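Local structure of cellulase (Bacillus sp. BG-CS10, 5E09) at residues P40-E45 / E85-W90; H140-E145 / T186-V191; Q359-H364 / L393-D398; A402-G407 / L429-E434. The protein probably hydrolyses internal beta-1,4-glucosidic bonds of cellulose with a glycoside hydrolase family 5 catalytic domain joined to carbohydrate-binding modules. All blocks are in the same frame, centred on the assembly; numbering follows the deposited sequence.

Contact 1: residues P40-E45 / E85-W90; sequences PRVTRE and EQVIDW
Arg44 lays its CD methylene over one face of the Trp90 indole, 3.5 Å from the centroid of the five-membered ring and 13° off the ring normal, in a CH-pi contact. Its CG lies anti to the backbone N (chi1 -177°) and the chain then folds back at chi2 (68°), which brings CD down onto the pyrrole part. The guanidinium, only modestly tilted from the indole plane, runs on past the ring, where Glu93 and Glu94 form salt bridges with it. Trp90 is sandwiched, because Gln86 CG from one turn earlier in its own helix rests on the opposite face. At the edge of the six-membered ring, Val42 O lies near the plane, 3.6 Å from Trp90 CZ3. This is the flank of a (beta/alpha)8 barrel: the chain leading into helix 44-52 meets the next outer helix, 78-93, and Thr43 provides the N-cap, its OG1 bonded to Leu46 N and also to Tyr321 OH. Deeper in, Val42 and Val87 meet with their side chains at about a right angle, Val42 CB 3.7 Å from Val87 CG2. Ile47 touches both valines, while Ile60 of strand 57-60 lies against Val87 from the barrel wall.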
loop_
_atom_site.group_PDB
_atom_site.type_symbol
_atom_site.label_atom_id
_atom_site.label_comp_id
_atom_site.label_asym_id
_atom_site.label_seq_id
_atom_site.Cartn_x
_atom_site.Cartn_y
_atom_site.Cartn_z
ATOM N N PRO A 40 -16.579 -2.549 -10.391
ATOM C CA PRO A 40 -18.028 -2.689 -10.575
ATOM C C PRO A 40 -18.798 -1.831 -9.579
ATOM O O PRO A 40 -18.202 -1.372 -8.601
ATOM C CB PRO A 40 -18.274 -4.176 -10.312
ATOM C CG PRO A 40 -17.154 -4.574 -9.389
ATOM C CD PRO A 40 -15.965 -3.770 -9.838
ATOM N N ARG A 41 -20.091 -1.619 -9.814
ATOM C CA ARG A 41 -20.908 -0.915 -8.837
ATOM C C ARG A 41 -20.947 -1.721 -7.548
ATOM O O ARG A 41 -20.811 -2.945 -7.566
ATOM C CB ARG A 41 -22.318 -0.652 -9.373
ATOM C CG ARG A 41 -22.349 0.504 -10.364
ATOM C CD ARG A 41 -23.750 0.997 -10.701
ATOM N NE ARG A 41 -23.686 2.117 -11.639
ATOM C CZ ARG A 41 -24.725 2.866 -11.995
ATOM N NH1 ARG A 41 -25.928 2.622 -11.490
ATOM N NH2 ARG A 41 -24.561 3.863 -12.855
ATOM N N VAL A 42 -21.104 -1.027 -6.428
ATOM C CA VAL A 42 -21.024 -1.674 -5.128
ATOM C C VAL A 42 -22.203 -2.618 -4.925
ATOM O O VAL A 42 -23.345 -2.271 -5.226
ATOM C CB VAL A 42 -20.986 -0.635 -3.989
ATOM C CG1 VAL A 42 -20.846 -1.319 -2.635
ATOM C CG2 VAL A 42 -19.851 0.353 -4.219
ATOM N N THR A 43 -21.916 -3.819 -4.436
ATOM C CA THR A 43 -22.963 -4.782 -4.131
ATOM C C THR A 43 -23.103 -4.945 -2.624
ATOM O O THR A 43 -22.170 -4.659 -1.872
ATOM C CB THR A 43 -22.681 -6.158 -4.777
ATOM O OG1 THR A 43 -21.543 -6.768 -4.151
ATOM C CG2 THR A 43 -22.432 -6.006 -6.276
ATOM N N ARG A 44 -24.276 -5.390 -2.185
ATOM C CA ARG A 44 -24.497 -5.715 -0.781
ATOM C C ARG A 44 -23.494 -6.768 -0.306
ATOM O O ARG A 44 -23.031 -6.750 0.842
ATOM C CB ARG A 44 -25.929 -6.220 -0.578
ATOM C CG ARG A 44 -26.308 -6.519 0.858
ATOM C CD ARG A 44 -26.367 -5.245 1.679
ATOM N NE ARG A 44 -27.054 -5.444 2.951
ATOM C CZ ARG A 44 -26.449 -5.832 4.068
ATOM N NH1 ARG A 44 -25.143 -6.066 4.066
ATOM N NH2 ARG A 44 -27.147 -5.988 5.186
ATOM N N GLU A 45 -23.161 -7.684 -1.206
ATOM C CA GLU A 45 -22.282 -8.795 -0.874
ATOM C C GLU A 45 -20.846 -8.332 -0.674
ATOM O O GLU A 45 -20.102 -8.948 0.085
ATOM C CB GLU A 45 -22.354 -9.874 -1.963
ATOM C CG GLU A 45 -23.705 -10.558 -2.097
ATOM C CD GLU A 45 -24.683 -9.800 -2.988
ATOM O OE1 GLU A 45 -24.341 -8.696 -3.472
ATOM O OE2 GLU A 45 -25.808 -10.307 -3.193
ATOM N N GLU A 85 -25.447 6.951 -0.433
ATOM C CA GLU A 85 -26.195 6.791 0.810
ATOM C C GLU A 85 -26.599 5.341 1.035
ATOM O O GLU A 85 -26.570 4.850 2.163
ATOM C CB GLU A 85 -27.442 7.676 0.826
ATOM C CG GLU A 85 -28.304 7.463 2.065
ATOM C CD GLU A 85 -29.473 8.427 2.155
ATOM O OE1 GLU A 85 -29.811 9.060 1.131
ATOM O OE2 GLU A 85 -30.050 8.553 3.260
ATOM N N GLN A 86 -26.978 4.657 -0.039
ATOM C CA GLN A 86 -27.369 3.260 0.068
ATOM C C GLN A 86 -26.196 2.418 0.549
ATOM O O GLN A 86 -26.349 1.575 1.433
ATOM C CB GLN A 86 -27.889 2.729 -1.269
ATOM C CG GLN A 86 -28.134 1.229 -1.252
ATOM C CD GLN A 86 -29.495 0.846 -1.795
ATOM O OE1 GLN A 86 -29.941 1.370 -2.814
ATOM N NE2 GLN A 86 -30.170 -0.066 -1.102
ATOM N N VAL A 87 -25.019 2.653 -0.024
ATOM C CA VAL A 87 -23.848 1.890 0.392
ATOM C C VAL A 87 -23.565 2.141 1.872
ATOM O O VAL A 87 -23.316 1.197 2.647
ATOM C CB VAL A 87 -22.620 2.238 -0.443
ATOM C CG1 VAL A 87 -21.376 1.588 0.151
ATOM C CG2 VAL A 87 -22.830 1.792 -1.877
ATOM N N ILE A 88 -23.642 3.412 2.264
ATOM C CA ILE A 88 -23.459 3.777 3.668
ATOM C C ILE A 88 -24.463 3.056 4.584
ATOM O O ILE A 88 -24.110 2.598 5.679
ATOM C CB ILE A 88 -23.576 5.306 3.855
ATOM C CG1 ILE A 88 -22.388 5.999 3.186
ATOM C CG2 ILE A 88 -23.646 5.668 5.333
ATOM C CD1 ILE A 88 -22.416 7.507 3.274
ATOM N N ASP A 89 -25.707 2.946 4.127
ATOM C CA ASP A 89 -26.745 2.264 4.895
ATOM C C ASP A 89 -26.419 0.789 5.043
ATOM O O ASP A 89 -26.535 0.236 6.132
ATOM C CB ASP A 89 -28.119 2.437 4.241
ATOM C CG ASP A 89 -28.648 3.851 4.367
ATOM O OD1 ASP A 89 -28.150 4.598 5.239
ATOM O OD2 ASP A 89 -29.567 4.215 3.602
ATOM N N TRP A 90 -26.012 0.161 3.943
ATOM C CA TRP A 90 -25.599 -1.239 3.955
ATOM C C TRP A 90 -24.502 -1.487 4.979
ATOM O O TRP A 90 -24.554 -2.452 5.748
ATOM C CB TRP A 90 -25.105 -1.665 2.574
ATOM C CG TRP A 90 -26.184 -1.838 1.559
ATOM C CD1 TRP A 90 -27.521 -1.975 1.792
ATOM C CD2 TRP A 90 -26.015 -1.903 0.140
ATOM N NE1 TRP A 90 -28.194 -2.124 0.603
ATOM C CE2 TRP A 90 -27.291 -2.080 -0.427
ATOM C CE3 TRP A 90 -24.905 -1.832 -0.706
ATOM C CZ2 TRP A 90 -27.491 -2.182 -1.800
ATOM C CZ3 TRP A 90 -25.104 -1.930 -2.071
ATOM C CH2 TRP A 90 -26.389 -2.105 -2.605
#

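Contact 2: residues H140-E145 / T186-V191; sequences HKLMFE and TERPLV
Phe144 and Val191 join the two strands through a short backbone hydrogen bond, Val191 N to Phe144 O at 2.7 Å, whereas Phe144 N to Pro189 O is weak at 3.4 Å. The parallel register pairs Phe144 with Leu190 and Glu145 with Val191. Among side-chain polar contacts, Arg188 NH1 donates to Leu142 O (2.9 Å) in the plane of the guanidinium, although it sits 35° out of the carbonyl plane. The same group also bonds Asn185, Ser139 O and His138 O. The arginine chain runs extended through chi1 and chi2 (170°), which carries CD over the Phe144 ring, 3.7 Å from the centroid, as a CH-pi contact; the bend at chi3 (-48°) then turns the guanidinium to its acceptors. With a leucine in place of Arg188, the carbonyls of Leu142, Ser139 and His138 would probably lose the guanidinium that ties them together. Apolar contacts complete the seam: the selenium of Met143, a selenomethionine, lies 3.9 Å from Val191 CG2, and Phe144 CB is 4.1 Å from Leu190 CD2. Phe144 and Leu190 pack outward on Phe174 of helix 161-181, and these fourth and fifth barrel strands run between strands 97-100 and 219-225.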
loop_
_atom_site.group_PDB
_atom_site.type_symbol
_atom_site.label_atom_id
_atom_site.label_comp_id
_atom_site.label_asym_id
_atom_site.label_seq_id
_atom_site.Cartn_x
_atom_site.Cartn_y
_atom_site.Cartn_z
ATOM N N HIS A 140 -24.178 7.572 14.833
ATOM C CA HIS A 140 -22.901 8.202 15.140
ATOM C C HIS A 140 -21.734 7.364 14.636
ATOM O O HIS A 140 -20.594 7.826 14.607
ATOM C CB HIS A 140 -22.762 8.448 16.646
ATOM C CG HIS A 140 -23.428 9.703 17.116
ATOM N ND1 HIS A 140 -23.623 9.991 18.451
ATOM C CD2 HIS A 140 -23.944 10.751 16.429
ATOM C CE1 HIS A 140 -24.231 11.157 18.565
ATOM N NE2 HIS A 140 -24.439 11.641 17.352
ATOM N N LYS A 141 -22.024 6.132 14.230
ATOM C CA LYS A 141 -21.011 5.260 13.652
ATOM C C LYS A 141 -20.586 5.769 12.271
ATOM O O LYS A 141 -19.587 5.319 11.708
ATOM C CB LYS A 141 -21.528 3.820 13.572
ATOM C CG LYS A 141 -21.840 3.195 14.938
ATOM C CD LYS A 141 -21.246 1.794 15.073
ATOM C CE LYS A 141 -22.227 0.700 14.654
ATOM N NZ LYS A 141 -22.555 0.670 13.188
ATOM N N LEU A 142 -21.353 6.708 11.726
ATOM C CA LEU A 142 -20.949 7.413 10.511
ATOM C C LEU A 142 -20.230 8.711 10.888
ATOM O O LEU A 142 -20.740 9.514 11.671
ATOM C CB LEU A 142 -22.154 7.703 9.618
ATOM C CG LEU A 142 -21.941 8.661 8.446
ATOM C CD1 LEU A 142 -21.023 8.041 7.401
ATOM C CD2 LEU A 142 -23.275 9.039 7.831
HETATM N N MSE A 143 -19.036 8.894 10.336
HETATM C CA MSE A 143 -18.206 10.055 10.624
HETATM C C MSE A 143 -17.788 10.737 9.322
HETATM O O MSE A 143 -17.729 10.102 8.262
HETATM C CB MSE A 143 -16.973 9.638 11.427
HETATM C CG MSE A 143 -15.930 8.872 10.604
HETATM SE SE MSE A 143 -14.734 7.817 11.715
HETATM C CE MSE A 143 -15.863 6.238 11.918
ATOM N N PHE A 144 -17.494 12.031 9.411
ATOM C CA PHE A 144 -17.105 12.831 8.247
ATOM C C PHE A 144 -15.641 13.230 8.324
ATOM O O PHE A 144 -15.186 13.654 9.388
ATOM C CB PHE A 144 -17.954 14.103 8.156
ATOM C CG PHE A 144 -19.426 13.862 7.999
ATOM C CD1 PHE A 144 -19.906 12.691 7.430
ATOM C CD2 PHE A 144 -20.340 14.828 8.399
ATOM C CE1 PHE A 144 -21.275 12.484 7.274
ATOM C CE2 PHE A 144 -21.704 14.626 8.246
ATOM C CZ PHE A 144 -22.171 13.451 7.682
ATOM N N GLU A 145 -14.897 13.102 7.222
ATOM C CA GLU A 145 -13.584 13.747 7.158
ATOM C C GLU A 145 -13.587 14.837 6.091
ATOM O O GLU A 145 -14.111 14.655 4.985
ATOM C CB GLU A 145 -12.437 12.751 6.912
ATOM C CG GLU A 145 -12.586 11.887 5.712
ATOM C CD GLU A 145 -11.285 11.223 5.262
ATOM O OE1 GLU A 145 -10.189 11.802 5.437
ATOM O OE2 GLU A 145 -11.367 10.100 4.722
ATOM N N THR A 186 -24.511 16.964 15.657
ATOM C CA THR A 186 -24.043 17.775 16.777
ATOM C C THR A 186 -22.882 17.117 17.523
ATOM O O THR A 186 -21.946 17.800 17.946
ATOM C CB THR A 186 -25.197 18.071 17.765
ATOM O OG1 THR A 186 -26.267 18.721 17.063
ATOM C CG2 THR A 186 -24.720 18.970 18.906
ATOM N N GLU A 187 -22.928 15.796 17.680
ATOM C CA GLU A 187 -21.804 15.100 18.290
ATOM C C GLU A 187 -21.242 14.028 17.376
ATOM O O GLU A 187 -20.534 13.140 17.838
ATOM C CB GLU A 187 -22.191 14.487 19.636
ATOM C CG GLU A 187 -23.255 15.263 20.390
ATOM C CD GLU A 187 -23.506 14.699 21.778
ATOM O OE1 GLU A 187 -23.473 13.456 21.924
ATOM O OE2 GLU A 187 -23.722 15.496 22.722
ATOM N N ARG A 188 -21.542 14.125 16.082
ATOM C CA ARG A 188 -20.914 13.262 15.091
ATOM C C ARG A 188 -19.393 13.422 15.131
ATOM O O ARG A 188 -18.887 14.536 15.099
ATOM C CB ARG A 188 -21.436 13.577 13.691
ATOM C CG ARG A 188 -20.931 12.616 12.641
ATOM C CD ARG A 188 -21.642 12.798 11.317
ATOM N NE ARG A 188 -23.093 12.872 11.458
ATOM C CZ ARG A 188 -23.889 11.822 11.642
ATOM N NH1 ARG A 188 -23.386 10.596 11.740
ATOM N NH2 ARG A 188 -25.198 12.002 11.741
ATOM N N PRO A 189 -18.659 12.305 15.235
ATOM C CA PRO A 189 -17.198 12.384 15.171
ATOM C C PRO A 189 -16.718 12.958 13.839
ATOM O O PRO A 189 -17.245 12.625 12.779
ATOM C CB PRO A 189 -16.770 10.927 15.345
ATOM C CG PRO A 189 -17.859 10.348 16.193
ATOM C CD PRO A 189 -19.117 10.974 15.665
ATOM N N LEU A 190 -15.740 13.848 13.918
ATOM C CA LEU A 190 -15.223 14.538 12.748
ATOM C C LEU A 190 -13.764 14.187 12.578
ATOM O O LEU A 190 -13.031 14.106 13.554
ATOM C CB LEU A 190 -15.398 16.047 12.887
ATOM C CG LEU A 190 -16.841 16.538 12.942
ATOM C CD1 LEU A 190 -16.876 18.055 13.094
ATOM C CD2 LEU A 190 -17.601 16.093 11.701
ATOM N N VAL A 191 -13.346 13.970 11.341
ATOM C CA VAL A 191 -11.993 13.516 11.079
ATOM C C VAL A 191 -11.241 14.591 10.295
ATOM O O VAL A 191 -11.678 15.009 9.226
ATOM C CB VAL A 191 -11.999 12.174 10.306
ATOM C CG1 VAL A 191 -10.585 11.710 10.024
ATOM C CG2 VAL A 191 -12.762 11.108 11.080
#

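Contact 3: residues Q359-H364 / L393-D398; sequences QDIQLH and LTMKAD
Ile361 and Leu393 lie side by side and point the same way, with Ile361 CD1 4.2 Å from Leu393 CD2. The same methyl reaches diagonally to the side chain of Met395, a selenomethionine, whose CG is 3.9 Å away. Leu363 extends the patch along its strand, its CD1 touching Leu393 CB at 4.0 Å. Phe427, from strand 425-432 of the facing sheet, packs against Ile361, Leu363 and Leu393, and Ile348 touches Ile361 as well. Two sheets thus meet across a hydrophobic core, the build of an immunoglobulin-like beta sandwich, as in other modules of the E-set clan. Within the sheet, strands 359-364 and 392-395 run antiparallel. Gln359 and Met395 form a hydrogen-bonded pair, Gln359 N to Met395 O and Met395 N to Gln359 O, each 2.9 Å. In the next such pair, Leu393 N reaches Ile361 O well, but the return bond from Ile361 N to Leu393 O is weak and bent to 122°. Between them Asp360 and Thr394 make a non-hydrogen-bonded pair whose side chains leave the sheet on the side away from the core. Thr394 keeps OG1 beside its backbone N (chi1 -58°), from where the hydroxyl donates to Asp360 OD1 at 2.8 Å, arriving from above the carboxylate plane. A valine in place of Thr394 would remove that donor and is likely to leave the Asp360 carboxylate freer to turn. Farther along, Lys396 occupies the N-cap position of helix 397-403 and forms salt bridges with Asp358 and Glu387.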
loop_
_atom_site.group_PDB
_atom_site.type_symbol
_atom_site.label_atom_id
_atom_site.label_comp_id
_atom_site.label_asym_id
_atom_site.label_seq_id
_atom_site.Cartn_x
_atom_site.Cartn_y
_atom_site.Cartn_z
ATOM N N GLN A 359 20.564 -27.085 4.199
ATOM C CA GLN A 359 20.468 -25.640 3.993
ATOM C C GLN A 359 19.939 -24.918 5.221
ATOM O O GLN A 359 18.908 -25.292 5.772
ATOM C CB GLN A 359 19.577 -25.320 2.788
ATOM C CG GLN A 359 20.096 -25.862 1.466
ATOM C CD GLN A 359 20.189 -24.794 0.394
ATOM O OE1 GLN A 359 19.545 -23.744 0.485
ATOM N NE2 GLN A 359 21.000 -25.053 -0.628
ATOM N N ASP A 360 20.653 -23.878 5.640
ATOM C CA ASP A 360 20.262 -23.091 6.805
ATOM C C ASP A 360 19.385 -21.910 6.405
ATOM O O ASP A 360 19.495 -21.392 5.292
ATOM C CB ASP A 360 21.498 -22.594 7.557
ATOM C CG ASP A 360 22.134 -23.675 8.416
ATOM O OD1 ASP A 360 21.794 -24.864 8.232
ATOM O OD2 ASP A 360 22.978 -23.338 9.273
ATOM N N ILE A 361 18.518 -21.496 7.326
ATOM C CA ILE A 361 17.530 -20.445 7.098
ATOM C C ILE A 361 17.316 -19.653 8.380
ATOM O O ILE A 361 16.923 -20.213 9.403
ATOM C CB ILE A 361 16.160 -21.006 6.650
ATOM C CG1 ILE A 361 16.289 -21.858 5.388
ATOM C CG2 ILE A 361 15.168 -19.874 6.432
ATOM C CD1 ILE A 361 15.175 -22.860 5.234
ATOM N N GLN A 362 17.560 -18.350 8.322
ATOM C CA GLN A 362 17.428 -17.513 9.504
ATOM C C GLN A 362 15.965 -17.148 9.739
ATOM O O GLN A 362 15.327 -16.508 8.904
ATOM C CB GLN A 362 18.293 -16.254 9.366
ATOM C CG GLN A 362 18.207 -15.292 10.541
ATOM C CD GLN A 362 18.798 -15.867 11.815
ATOM O OE1 GLN A 362 18.137 -15.899 12.856
ATOM N NE2 GLN A 362 20.050 -16.322 11.743
ATOM N N LEU A 363 15.436 -17.583 10.875
ATOM C CA LEU A 363 14.085 -17.240 11.286
ATOM C C LEU A 363 14.100 -15.955 12.108
ATOM O O LEU A 363 15.080 -15.665 12.790
ATOM C CB LEU A 363 13.472 -18.381 12.102
ATOM C CG LEU A 363 12.506 -19.362 11.436
ATOM C CD1 LEU A 363 12.937 -19.723 10.016
ATOM C CD2 LEU A 363 12.381 -20.614 12.306
ATOM N N HIS A 364 13.024 -15.179 12.020
ATOM C CA HIS A 364 12.799 -14.059 12.928
ATOM C C HIS A 364 11.572 -14.393 13.748
ATOM O O HIS A 364 10.450 -14.162 13.305
ATOM C CB HIS A 364 12.582 -12.737 12.183
ATOM C CG HIS A 364 13.616 -12.442 11.145
ATOM N ND1 HIS A 364 14.972 -12.511 11.400
ATOM C CD2 HIS A 364 13.497 -12.053 9.855
ATOM C CE1 HIS A 364 15.637 -12.193 10.307
ATOM N NE2 HIS A 364 14.767 -11.908 9.353
ATOM N N LEU A 393 16.826 -22.463 11.219
ATOM C CA LEU A 393 16.182 -23.658 10.695
ATOM C C LEU A 393 17.039 -24.358 9.644
ATOM O O LEU A 393 17.455 -23.748 8.677
ATOM C CB LEU A 393 14.826 -23.289 10.091
ATOM C CG LEU A 393 14.066 -24.395 9.361
ATOM C CD1 LEU A 393 13.623 -25.477 10.346
ATOM C CD2 LEU A 393 12.873 -23.822 8.604
ATOM N N THR A 394 17.288 -25.647 9.812
ATOM C CA THR A 394 17.993 -26.397 8.786
ATOM C C THR A 394 17.076 -27.388 8.069
ATOM O O THR A 394 16.446 -28.242 8.708
ATOM C CB THR A 394 19.187 -27.162 9.375
ATOM O OG1 THR A 394 20.077 -26.241 10.021
ATOM C CG2 THR A 394 19.935 -27.907 8.275
HETATM N N MSE A 395 16.994 -27.254 6.743
HETATM C CA MSE A 395 16.382 -28.277 5.896
HETATM C C MSE A 395 17.427 -29.330 5.551
HETATM O O MSE A 395 18.492 -29.011 5.006
HETATM C CB MSE A 395 15.801 -27.681 4.605
HETATM C CG MSE A 395 14.682 -26.688 4.822
HETATM SE SE MSE A 395 13.243 -27.391 5.935
HETATM C CE MSE A 395 12.894 -29.038 4.952
ATOM N N LYS A 396 17.118 -30.582 5.866
ATOM C CA LYS A 396 18.045 -31.673 5.613
ATOM C C LYS A 396 18.058 -32.030 4.131
ATOM O O LYS A 396 17.034 -31.936 3.452
ATOM C CB LYS A 396 17.683 -32.898 6.459
ATOM C CG LYS A 396 17.561 -32.615 7.956
ATOM C CD LYS A 396 18.892 -32.234 8.577
ATOM C CE LYS A 396 19.924 -33.335 8.388
ATOM N NZ LYS A 396 21.209 -33.056 9.091
ATOM N N ALA A 397 19.223 -32.450 3.648
ATOM C CA ALA A 397 19.443 -32.731 2.231
ATOM C C ALA A 397 18.504 -33.796 1.664
ATOM O O ALA A 397 18.110 -33.729 0.501
ATOM C CB ALA A 397 20.887 -33.147 2.012
ATOM N N ASP A 398 18.152 -34.785 2.477
ATOM C CA ASP A 398 17.274 -35.857 2.015
ATOM C C ASP A 398 15.834 -35.378 1.837
ATOM O O ASP A 398 15.146 -35.805 0.911
ATOM C CB ASP A 398 17.322 -37.038 2.981
ATOM C CG ASP A 398 18.694 -37.672 3.050
ATOM O OD1 ASP A 398 19.409 -37.651 2.024
ATOM O OD2 ASP A 398 19.060 -38.186 4.130
#

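Contact 4: residues A402-G407 / L429-E434; sequences ALMTPG and LQNVDE
Leu403, from helix 397-403, makes the first touch, its CB resting 3.9 Å from Leu429 CD2. Met404, a selenomethionine, carries most of the contact. Its CG stands beside the backbone N and the chain continues straight through chi2 before bending at chi3 (71°), so that successive atoms work along the strand. CG lies against Leu429 CD2 at 3.5 Å, selenium sits 3.8 Å from Leu429 CD1, and the terminal methyl CE reaches Asn431, 3.4 Å from CB and 3.6 Å from OD1. The side chain therefore bridges a leucine and the carbon part of an asparagine that project from the same side of strand 425-432, with Val350 and Asn412 of the flanking strands also touching it. Thr405 follows, its carbonyl O 3.3 Å from Asn431 ND2, while its own N is bonded by Asn412 OD1. Asn431 swings its amide toward this loop with CG nearly anti to its backbone N (chi1 -161°), and ND2 is gripped there by Asp352 OD1 and Glu408 O. Gly407 comes last. Its positive phi of 87° would press a side chain against the carbonyl O of Pro406, which favours glycine, and its N donates to the same Asp352 OD1 that takes Asn431 ND2. Helix 397-403 and the loop after it thus cross from the sheet of strand 392-395 to that of strands 410-419 and 425-432, a connection between two sheets that is consistent with an immunoglobulin-like beta sandwich for the X2 module.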
loop_
_atom_site.group_PDB
_atom_site.type_symbol
_atom_site.label_atom_id
_atom_site.label_comp_id
_atom_site.label_asym_id
_atom_site.label_seq_id
_atom_site.Cartn_x
_atom_site.Cartn_y
_atom_site.Cartn_z
ATOM N N ALA A 402 13.900 -35.375 -1.665
ATOM C CA ALA A 402 12.601 -36.021 -1.810
ATOM C C ALA A 402 11.552 -35.062 -2.375
ATOM O O ALA A 402 10.711 -35.460 -3.185
ATOM C CB ALA A 402 12.140 -36.586 -0.464
ATOM N N LEU A 403 11.614 -33.800 -1.956
ATOM C CA LEU A 403 10.610 -32.809 -2.344
ATOM C C LEU A 403 10.808 -32.252 -3.749
ATOM O O LEU A 403 9.933 -31.581 -4.293
ATOM C CB LEU A 403 10.604 -31.651 -1.348
ATOM C CG LEU A 403 10.038 -31.970 0.029
ATOM C CD1 LEU A 403 10.442 -30.899 1.029
ATOM C CD2 LEU A 403 8.532 -32.087 -0.047
HETATM N N MSE A 404 11.956 -32.521 -4.344
HETATM C CA MSE A 404 12.272 -31.866 -5.596
HETATM C C MSE A 404 12.369 -32.820 -6.771
HETATM O O MSE A 404 12.387 -34.038 -6.605
HETATM C CB MSE A 404 13.564 -31.074 -5.436
HETATM C CG MSE A 404 13.429 -30.020 -4.357
HETATM SE SE MSE A 404 15.037 -29.000 -4.058
HETATM C CE MSE A 404 14.979 -27.992 -5.708
ATOM N N THR A 405 12.416 -32.238 -7.962
ATOM C CA THR A 405 12.439 -32.985 -9.202
ATOM C C THR A 405 13.565 -32.458 -10.074
ATOM O O THR A 405 13.533 -31.300 -10.492
ATOM C CB THR A 405 11.106 -32.859 -9.964
ATOM O OG1 THR A 405 10.015 -33.106 -9.071
ATOM C CG2 THR A 405 11.055 -33.835 -11.126
ATOM N N PRO A 406 14.566 -33.306 -10.350
ATOM C CA PRO A 406 15.707 -32.915 -11.184
ATOM C C PRO A 406 15.255 -32.416 -12.547
ATOM O O PRO A 406 14.450 -33.075 -13.201
ATOM C CB PRO A 406 16.509 -34.213 -11.315
ATOM C CG PRO A 406 16.121 -35.015 -10.098
ATOM C CD PRO A 406 14.671 -34.697 -9.875
ATOM N N GLY A 407 15.755 -31.257 -12.960
ATOM C CA GLY A 407 15.432 -30.726 -14.272
ATOM C C GLY A 407 14.170 -29.885 -14.339
ATOM O O GLY A 407 13.948 -29.200 -15.331
ATOM N N LEU A 429 10.116 -23.550 -2.273
ATOM C CA LEU A 429 11.326 -24.303 -2.593
ATOM C C LEU A 429 11.617 -24.195 -4.090
ATOM O O LEU A 429 11.016 -24.899 -4.905
ATOM C CB LEU A 429 11.178 -25.764 -2.161
ATOM C CG LEU A 429 12.330 -26.738 -2.416
ATOM C CD1 LEU A 429 13.655 -26.178 -1.920
ATOM C CD2 LEU A 429 12.034 -28.071 -1.746
ATOM N N GLN A 430 12.537 -23.298 -4.442
ATOM C CA GLN A 430 12.839 -23.006 -5.839
ATOM C C GLN A 430 14.010 -23.828 -6.379
ATOM O O GLN A 430 15.135 -23.700 -5.896
ATOM C CB GLN A 430 13.157 -21.514 -6.016
ATOM C CG GLN A 430 12.069 -20.550 -5.559
ATOM C CD GLN A 430 10.777 -20.706 -6.341
ATOM O OE1 GLN A 430 9.750 -21.094 -5.786
ATOM N NE2 GLN A 430 10.822 -20.405 -7.632
ATOM N N ASN A 431 13.748 -24.661 -7.386
ATOM C CA ASN A 431 14.819 -25.293 -8.150
ATOM C C ASN A 431 15.280 -24.333 -9.239
ATOM O O ASN A 431 14.545 -24.072 -10.185
ATOM C CB ASN A 431 14.353 -26.619 -8.769
ATOM C CG ASN A 431 15.515 -27.527 -9.173
ATOM O OD1 ASN A 431 16.660 -27.315 -8.763
ATOM N ND2 ASN A 431 15.220 -28.549 -9.975
ATOM N N VAL A 432 16.483 -23.794 -9.112
ATOM C CA VAL A 432 16.930 -22.815 -10.089
ATOM C C VAL A 432 18.132 -23.270 -10.894
ATOM O O VAL A 432 18.880 -24.168 -10.500
ATOM C CB VAL A 432 17.282 -21.467 -9.420
ATOM C CG1 VAL A 432 16.075 -20.910 -8.685
ATOM C CG2 VAL A 432 18.460 -21.631 -8.478
ATOM N N ASP A 433 18.281 -22.640 -12.048
ATOM C CA ASP A 433 19.520 -22.647 -12.789
ATOM C C ASP A 433 19.923 -21.192 -12.989
ATOM O O ASP A 433 19.125 -20.277 -12.741
ATOM C CB ASP A 433 19.355 -23.361 -14.127
ATOM C CG ASP A 433 20.522 -24.263 -14.451
ATOM O OD1 ASP A 433 21.683 -23.818 -14.286
ATOM O OD2 ASP A 433 20.273 -25.419 -14.862
ATOM N N GLU A 434 21.152 -20.967 -13.432
ATOM C CA GLU A 434 21.594 -19.613 -13.717
ATOM C C GLU A 434 20.770 -19.010 -14.853
ATOM O O GLU A 434 20.743 -19.561 -15.958
ATOM C CB GLU A 434 23.071 -19.603 -14.079
ATOM C CG GLU A 434 23.599 -18.247 -14.495
ATOM C CD GLU A 434 24.871 -18.352 -15.319
ATOM O OE1 GLU A 434 24.881 -19.100 -16.324
ATOM O OE2 GLU A 434 25.870 -17.695 -14.954
#

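Contacts 1 to 4 follow one another along the chain and fall into two groups. Contacts 1 and 2, with centres about 20 Å apart, both belong to the catalytic (beta/alpha)8 barrel, the first on its outer helices and the second between its fourth and fifth strands; they touch where Ile88 CG2 lies 4.1 Å from Leu142 CD1. Contacts 3 and 4 lie about 16 Å apart in the X2 module and share helix 397-403, which leads from one of the module's two sheets toward the other. About 48 Å separates the centres of contacts 1 and 3. The barrel and the sandwich thus build separate cores, as expected of a modular cellulase.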